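Local coordinates for protein putative regulator (Escherichia coli O6, PDB 3HFI) that is of unknown function but probably regulates transcription, its UTRA domain likely sensing a small-molecule effector as in related regulators, at residues T25-A36 / G49-S60. Numbering follows the deposited sequence.
Sequences TTEVITSRIEPA and GQDILYLERLRS
Arg32 lays its guanidinium flat over the ring of Tyr54, planes 12° apart and Arg32 CZ 4.0 Å from the ring centroid: a near-parallel stack that is also a cation-pi contact, with the guanidinium shifted toward the CD2 side of the ring. The arginine gets there by a bend at chi3 (55°), which folds the head back across the neighbouring strand. Within strand 26-35, Glu34 OE1 forms a salt bridge with Arg32 NH2 at 2.8 Å, almost exactly in the guanidinium plane, which should hold the rotation of that group over the ring. The methyl Thr30 CG2 comes in at the ring's edge, close to its plane, and also packs against Glu56 OE1. Beyond the arginine, Ile52 presses CD1 against the flank of Glu34, at CG (3.4 Å) and OE2.

Strands 26-35 and 51-60 run antiparallel, the first being the outermost strand on its side of the six-stranded UTRA sheet. Their regular pairing breaks at a classic beta bulge, where Ile29 and Thr30 both face Glu56. Glu56 O accepts Ile29 N at 2.7 Å and, weakly, Thr30 N. The extra residue turns Ile29 toward strand 51-60, and its CD1 settles on Leu58 CB (3.6 Å), on the side where Phe122 and Leu123 of helix 117-123 pack.

On the opposite face, Ile33 CD1 butts against Leu53 CD1 at 3.5 Å, while Ile33 CG2 rests on Asp51. Ser31 CB meets Leu55 CD1, and Val28 CG2 lies on the stem of Arg57, whose NH1 reaches Asn71.

The polar ends go on to strand 65-73: Glu34 OE2 forms a salt bridge with Arg72, and Tyr54 OH a hydrogen bond with Glu70. Glu34 thus sits between two arginines, which should favour its ionised form and tie this edge strand electrostatically to strand 65-73, across strand 51-60.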
ATOM      1  N   THR A  25      -3.311 -17.372   0.310  1.00 31.91           N
ATOM      2  CA  THR A  25      -2.361 -18.119  -0.586  1.00 33.00           C
ATOM      3  C   THR A  25      -1.822 -17.289  -1.770  1.00 32.89           C
ATOM      4  O   THR A  25      -2.579 -16.689  -2.541  1.00 31.94           O
ATOM      5  CB  THR A  25      -3.027 -19.378  -1.231  1.00 32.93           C
ATOM      6  OG1 THR A  25      -3.589 -20.212  -0.210  1.00 36.18           O
ATOM      7  CG2 THR A  25      -2.020 -20.207  -2.079  1.00 32.79           C
ATOM      8  N   THR A  26      -0.509 -17.313  -1.938  1.00 33.28           N
ATOM      9  CA  THR A  26       0.097 -16.794  -3.147  1.00 33.14           C
ATOM     10  C   THR A  26       0.910 -17.925  -3.787  1.00 32.62           C
ATOM     11  O   THR A  26       1.708 -18.582  -3.112  1.00 32.66           O
ATOM     12  CB  THR A  26       0.903 -15.512  -2.869  1.00 33.50           C
ATOM     13  OG1 THR A  26       2.299 -15.716  -3.136  1.00 36.18           O
ATOM     14  CG2 THR A  26       0.688 -15.033  -1.439  1.00 33.29           C
ATOM     15  N   GLU A  27       0.672 -18.172  -5.078  1.00 31.59           N
ATOM     16  CA  GLU A  27       1.427 -19.185  -5.859  1.00 30.74           C
ATOM     17  C   GLU A  27       2.206 -18.558  -7.030  1.00 28.51           C
ATOM     18  O   GLU A  27       1.666 -17.716  -7.739  1.00 28.44           O
ATOM     19  CB  GLU A  27       0.479 -20.238  -6.411  1.00 31.03           C
ATOM     20  CG  GLU A  27      -0.612 -19.644  -7.293  1.00 34.40           C
ATOM     21  CD  GLU A  27      -1.950 -20.342  -7.130  1.00 39.80           C
ATOM     22  OE1 GLU A  27      -2.023 -21.530  -7.531  1.00 42.02           O
ATOM     23  OE2 GLU A  27      -2.916 -19.703  -6.604  1.00 43.19           O
ATOM     24  N   VAL A  28       3.461 -18.965  -7.224  1.00 26.00           N
ATOM     25  CA  VAL A  28       4.259 -18.479  -8.342  1.00 24.09           C
ATOM     26  C   VAL A  28       3.780 -19.176  -9.590  1.00 22.37           C
ATOM     27  O   VAL A  28       3.687 -20.377  -9.609  1.00 22.15           O
ATOM     28  CB  VAL A  28       5.784 -18.673  -8.116  1.00 24.31           C
ATOM     29  CG1 VAL A  28       6.569 -18.303  -9.362  1.00 22.58           C
ATOM     30  CG2 VAL A  28       6.275 -17.757  -6.972  1.00 25.16           C
ATOM     31  N   ILE A  29       3.379 -18.411 -10.594  1.00 20.49           N
ATOM     32  CA  ILE A  29       2.940 -18.957 -11.885  1.00 19.14           C
ATOM     33  C   ILE A  29       4.184 -19.120 -12.755  1.00 18.31           C
ATOM     34  O   ILE A  29       4.406 -20.143 -13.389  1.00 17.87           O
ATOM     35  CB  ILE A  29       1.954 -17.978 -12.572  1.00 19.14           C
ATOM     36  CG1 ILE A  29       0.616 -17.971 -11.806  1.00 21.12           C
ATOM     37  CG2 ILE A  29       1.719 -18.362 -13.994  1.00 17.81           C
ATOM     38  CD1 ILE A  29      -0.305 -16.762 -12.110  1.00 20.38           C
ATOM     39  N   THR A  30       5.011 -18.098 -12.782  1.00 17.47           N
ATOM     40  CA  THR A  30       6.159 -18.113 -13.649  1.00 16.89           C
ATOM     41  C   THR A  30       7.195 -17.136 -13.190  1.00 14.85           C
ATOM     42  O   THR A  30       6.905 -16.175 -12.452  1.00 12.25           O
ATOM     43  CB  THR A  30       5.766 -17.889 -15.160  1.00 17.39           C
ATOM     44  OG1 THR A  30       6.788 -18.445 -15.973  1.00 20.64           O
ATOM     45  CG2 THR A  30       5.590 -16.467 -15.524  1.00 18.67           C
ATOM     46  N   SER A  31       8.427 -17.426 -13.583  1.00 13.01           N
ATOM     47  CA  SER A  31       9.497 -16.464 -13.448  1.00 13.36           C
ATOM     48  C   SER A  31      10.479 -16.433 -14.603  1.00 11.78           C
ATOM     49  O   SER A  31      10.577 -17.356 -15.340  1.00 11.72           O
ATOM     50  CB  SER A  31      10.230 -16.640 -12.120  1.00 13.41           C
ATOM     51  OG  SER A  31      10.990 -17.789 -12.068  1.00 16.96           O
ATOM     52  N   ARG A  32      11.268 -15.379 -14.693  1.00 11.34           N
ATOM     53  CA  ARG A  32      12.093 -15.165 -15.859  1.00 12.15           C
ATOM     54  C   ARG A  32      13.130 -14.126 -15.529  1.00 11.22           C
ATOM     55  O   ARG A  32      12.811 -13.201 -14.780  1.00  9.62           O
ATOM     56  CB  ARG A  32      11.215 -14.486 -16.884  1.00 13.04           C
ATOM     57  CG  ARG A  32      11.428 -14.856 -18.213  1.00 17.25           C
ATOM     58  CD  ARG A  32      10.138 -14.532 -19.005  1.00 22.52           C
ATOM     59  NE  ARG A  32       9.679 -13.127 -18.890  1.00 22.38           N
ATOM     60  CZ  ARG A  32       8.383 -12.774 -18.869  1.00 26.49           C
ATOM     61  NH1 ARG A  32       7.431 -13.726 -18.893  1.00 23.47           N
ATOM     62  NH2 ARG A  32       8.027 -11.476 -18.761  1.00 26.67           N
ATOM     63  N   ILE A  33      14.332 -14.259 -16.081  1.00 11.28           N
ATOM     64  CA  ILE A  33      15.328 -13.191 -16.015  1.00 11.91           C
ATOM     65  C   ILE A  33      15.142 -12.470 -17.353  1.00 12.39           C
ATOM     66  O   ILE A  33      15.148 -13.127 -18.391  1.00 11.61           O
ATOM     67  CB  ILE A  33      16.771 -13.704 -15.956  1.00 12.76           C
ATOM     68  CG1 ILE A  33      17.006 -14.542 -14.677  1.00 14.35           C
ATOM     69  CG2 ILE A  33      17.763 -12.563 -16.046  1.00 11.35           C
ATOM     70  CD1 ILE A  33      16.531 -13.848 -13.480  1.00 15.29           C
ATOM     71  N   GLU A  34      14.925 -11.166 -17.347  1.00 12.24           N
ATOM     72  CA  GLU A  34      14.765 -10.510 -18.628  1.00 14.41           C
ATOM     73  C   GLU A  34      15.483  -9.153 -18.596  1.00 13.22           C
ATOM     74  O   GLU A  34      15.650  -8.594 -17.527  1.00 12.24           O
ATOM     75  CB  GLU A  34      13.261 -10.298 -18.908  1.00 15.49           C
ATOM     76  CG  GLU A  34      12.606  -9.407 -17.854  1.00 19.40           C
ATOM     77  CD  GLU A  34      11.070  -9.066 -18.124  1.00 26.05           C
ATOM     78  OE1 GLU A  34      10.369  -9.856 -18.795  1.00 24.40           O
ATOM     79  OE2 GLU A  34      10.606  -7.994 -17.628  1.00 25.02           O
ATOM     80  N   PRO A  35      15.860  -8.622 -19.778  1.00 12.66           N
ATOM     81  CA  PRO A  35      16.426  -7.282 -19.808  1.00 12.23           C
ATOM     82  C   PRO A  35      15.371  -6.262 -19.408  1.00 12.32           C
ATOM     83  O   PRO A  35      14.235  -6.359 -19.868  1.00 13.75           O
ATOM     84  CB  PRO A  35      16.883  -7.083 -21.264  1.00 11.62           C
ATOM     85  CG  PRO A  35      16.881  -8.471 -21.877  1.00 15.21           C
ATOM     86  CD  PRO A  35      15.800  -9.255 -21.115  1.00 12.02           C
ATOM     87  N   ALA A  36      15.707  -5.336 -18.507  1.00 10.79           N
ATOM     88  CA  ALA A  36      14.797  -4.230 -18.151  1.00  9.44           C
ATOM     89  C   ALA A  36      14.487  -3.371 -19.370  1.00 10.52           C
ATOM     90  O   ALA A  36      15.408  -2.919 -20.082  1.00  9.47           O
ATOM     91  CB  ALA A  36      15.375  -3.405 -17.088  1.00  7.96           C
ATOM     92  N   GLY A  49      18.184  -2.456 -20.316  1.00  7.71           N
ATOM     93  CA  GLY A  49      18.806  -3.725 -20.746  1.00  7.72           C
ATOM     94  C   GLY A  49      19.416  -4.584 -19.625  1.00  8.30           C
ATOM     95  O   GLY A  49      19.787  -5.779 -19.835  1.00  8.31           O
ATOM     96  N   GLN A  50      19.559  -4.001 -18.450  1.00  8.83           N
ATOM     97  CA  GLN A  50      20.112  -4.732 -17.346  1.00 10.15           C
ATOM     98  C   GLN A  50      19.168  -5.845 -16.933  1.00  9.94           C
ATOM     99  O   GLN A  50      17.999  -5.607 -16.824  1.00  7.42           O
ATOM    100  CB  GLN A  50      20.274  -3.816 -16.164  1.00  9.86           C
ATOM    101  CG  GLN A  50      21.019  -4.476 -15.071  1.00 15.92           C
ATOM    102  CD  GLN A  50      21.484  -3.508 -14.071  1.00 22.29           C
ATOM    103  OE1 GLN A  50      22.399  -2.748 -14.355  1.00 30.13           O
ATOM    104  NE2 GLN A  50      20.890  -3.520 -12.878  1.00 25.25           N
ATOM    105  N   ASP A  51      19.684  -7.048 -16.702  1.00 10.47           N
ATOM    106  CA  ASP A  51      18.832  -8.169 -16.330  1.00 11.73           C
ATOM    107  C   ASP A  51      18.126  -7.942 -15.017  1.00 12.35           C
ATOM    108  O   ASP A  51      18.681  -7.397 -14.061  1.00 15.50           O
ATOM    109  CB  ASP A  51      19.646  -9.466 -16.302  1.00 13.60           C
ATOM    110  CG  ASP A  51      19.853 -10.066 -17.664  1.00 14.31           C
ATOM    111  OD1 ASP A  51      19.178  -9.679 -18.643  1.00 20.70           O
ATOM    112  OD2 ASP A  51      20.647 -11.014 -17.759  1.00 21.99           O
ATOM    113  N   ILE A  52      16.827  -8.194 -15.007  1.00 12.92           N
ATOM    114  CA  ILE A  52      16.050  -8.159 -13.798  1.00 11.35           C
ATOM    115  C   ILE A  52      15.321  -9.464 -13.693  1.00 10.69           C
ATOM    116  O   ILE A  52      15.222 -10.225 -14.694  1.00 11.69           O
ATOM    117  CB  ILE A  52      15.093  -6.935 -13.756  1.00 13.48           C
ATOM    118  CG1 ILE A  52      14.098  -6.880 -14.968  1.00 14.59           C
ATOM    119  CG2 ILE A  52      15.910  -5.627 -13.608  1.00 11.87           C
ATOM    120  CD1 ILE A  52      12.838  -7.777 -14.826  1.00 22.17           C
ATOM    121  N   LEU A  53      14.835  -9.770 -12.493  1.00  9.95           N
ATOM    122  CA  LEU A  53      13.978 -10.950 -12.264  1.00  9.86           C
ATOM    123  C   LEU A  53      12.465 -10.598 -12.376  1.00  9.77           C
ATOM    124  O   LEU A  53      11.985  -9.674 -11.715  1.00  9.57           O
ATOM    125  CB  LEU A  53      14.264 -11.550 -10.870  1.00 10.07           C
ATOM    126  CG  LEU A  53      13.436 -12.768 -10.405  1.00 11.85           C
ATOM    127  CD1 LEU A  53      13.691 -13.908 -11.374  1.00  9.60           C
ATOM    128  CD2 LEU A  53      13.807 -13.132  -8.950  1.00 13.48           C
ATOM    129  N   TYR A  54      11.731 -11.296 -13.237  1.00  9.37           N
ATOM    130  CA  TYR A  54      10.334 -11.089 -13.389  1.00  9.49           C
ATOM    131  C   TYR A  54       9.657 -12.256 -12.653  1.00  9.90           C
ATOM    132  O   TYR A  54      10.061 -13.372 -12.822  1.00  9.40           O
ATOM    133  CB  TYR A  54       9.956 -11.144 -14.841  1.00 10.77           C
ATOM    134  CG  TYR A  54       8.467 -11.271 -15.088  1.00  9.66           C
ATOM    135  CD1 TYR A  54       7.663 -10.135 -15.236  1.00 13.82           C
ATOM    136  CD2 TYR A  54       7.872 -12.507 -15.217  1.00 13.53           C
ATOM    137  CE1 TYR A  54       6.314 -10.230 -15.502  1.00 12.34           C
ATOM    138  CE2 TYR A  54       6.480 -12.622 -15.482  1.00 13.25           C
ATOM    139  CZ  TYR A  54       5.723 -11.467 -15.624  1.00 13.60           C
ATOM    140  OH  TYR A  54       4.347 -11.541 -15.824  1.00 15.92           O
ATOM    141  N   LEU A  55       8.674 -11.975 -11.795  1.00 10.19           N
ATOM    142  CA  LEU A  55       7.917 -12.997 -11.080  1.00 11.17           C
ATOM    143  C   LEU A  55       6.457 -12.722 -11.298  1.00 11.98           C
ATOM    144  O   LEU A  55       5.996 -11.597 -11.063  1.00 10.86           O
ATOM    145  CB  LEU A  55       8.184 -12.864  -9.602  1.00 12.49           C
ATOM    146  CG  LEU A  55       8.855 -13.835  -8.718  1.00 19.75           C
ATOM    147  CD1 LEU A  55      10.134 -14.456  -9.354  1.00 22.65           C
ATOM    148  CD2 LEU A  55       9.093 -13.123  -7.365  1.00 19.55           C
ATOM    149  N   GLU A  56       5.709 -13.735 -11.698  1.00 12.40           N
ATOM    150  CA  GLU A  56       4.262 -13.615 -11.766  1.00 14.80           C
ATOM    151  C   GLU A  56       3.641 -14.503 -10.695  1.00 15.96           C
ATOM    152  O   GLU A  56       3.920 -15.722 -10.646  1.00 14.70           O
ATOM    153  CB  GLU A  56       3.782 -14.052 -13.155  1.00 15.20           C
ATOM    154  CG  GLU A  56       2.357 -13.714 -13.508  1.00 17.45           C
ATOM    155  CD  GLU A  56       2.028 -14.123 -14.985  1.00 24.24           C
ATOM    156  OE1 GLU A  56       2.525 -15.163 -15.490  1.00 25.87           O
ATOM    157  OE2 GLU A  56       1.269 -13.380 -15.648  1.00 32.55           O
ATOM    158  N   ARG A  57       2.798 -13.894  -9.868  1.00 18.03           N
ATOM    159  CA  ARG A  57       2.252 -14.521  -8.662  1.00 19.47           C
ATOM    160  C   ARG A  57       0.763 -14.289  -8.589  1.00 20.68           C
ATOM    161  O   ARG A  57       0.287 -13.195  -8.902  1.00 19.08           O
ATOM    162  CB  ARG A  57       2.934 -13.933  -7.436  1.00 19.77           C
ATOM    163  CG  ARG A  57       4.369 -14.429  -7.308  1.00 22.19           C
ATOM    164  CD  ARG A  57       5.229 -13.415  -6.654  1.00 23.54           C
ATOM    165  NE  ARG A  57       4.937 -13.391  -5.249  1.00 22.49           N
ATOM    166  CZ  ARG A  57       4.593 -12.314  -4.539  1.00 25.14           C
ATOM    167  NH1 ARG A  57       4.488 -11.083  -5.046  1.00 23.77           N
ATOM    168  NH2 ARG A  57       4.350 -12.483  -3.260  1.00 25.83           N
ATOM    169  N   LEU A  58       0.029 -15.338  -8.217  1.00 22.29           N
ATOM    170  CA  LEU A  58      -1.417 -15.271  -8.170  1.00 23.80           C
ATOM    171  C   LEU A  58      -1.777 -15.406  -6.712  1.00 25.25           C
ATOM    172  O   LEU A  58      -1.398 -16.372  -6.054  1.00 24.62           O
ATOM    173  CB  LEU A  58      -2.072 -16.376  -9.016  1.00 23.99           C
ATOM    174  CG  LEU A  58      -3.604 -16.351  -9.125  1.00 22.92           C
ATOM    175  CD1 LEU A  58      -4.089 -15.237 -10.035  1.00 24.13           C
ATOM    176  CD2 LEU A  58      -4.122 -17.682  -9.623  1.00 21.76           C
ATOM    177  N   ARG A  59      -2.446 -14.398  -6.192  1.00 26.83           N
ATOM    178  CA  ARG A  59      -2.772 -14.388  -4.789  1.00 29.14           C
ATOM    179  C   ARG A  59      -4.225 -14.700  -4.674  1.00 29.89           C
ATOM    180  O   ARG A  59      -5.035 -14.026  -5.299  1.00 29.62           O
ATOM    181  CB  ARG A  59      -2.536 -13.041  -4.183  1.00 29.30           C
ATOM    182  CG  ARG A  59      -3.264 -12.882  -2.874  1.00 32.49           C
ATOM    183  CD  ARG A  59      -2.555 -11.856  -2.034  1.00 35.90           C
ATOM    184  NE  ARG A  59      -1.165 -12.275  -1.894  1.00 38.14           N
ATOM    185  CZ  ARG A  59      -0.148 -11.457  -1.659  1.00 41.40           C
ATOM    186  NH1 ARG A  59      -0.338 -10.143  -1.528  1.00 42.80           N
ATOM    187  NH2 ARG A  59       1.077 -11.954  -1.559  1.00 42.75           N
ATOM    188  N   SER A  60      -4.551 -15.728  -3.892  1.00 31.69           N
ATOM    189  CA  SER A  60      -5.943 -16.054  -3.604  1.00 33.19           C
ATOM    190  C   SER A  60      -6.253 -15.909  -2.105  1.00 34.72           C
ATOM    191  O   SER A  60      -5.437 -16.214  -1.215  1.00 34.59           O
ATOM    192  CB  SER A  60      -6.330 -17.429  -4.167  1.00 33.08           C
ATOM    193  OG  SER A  60      -5.350 -18.404  -3.893  1.00 33.85           O
TER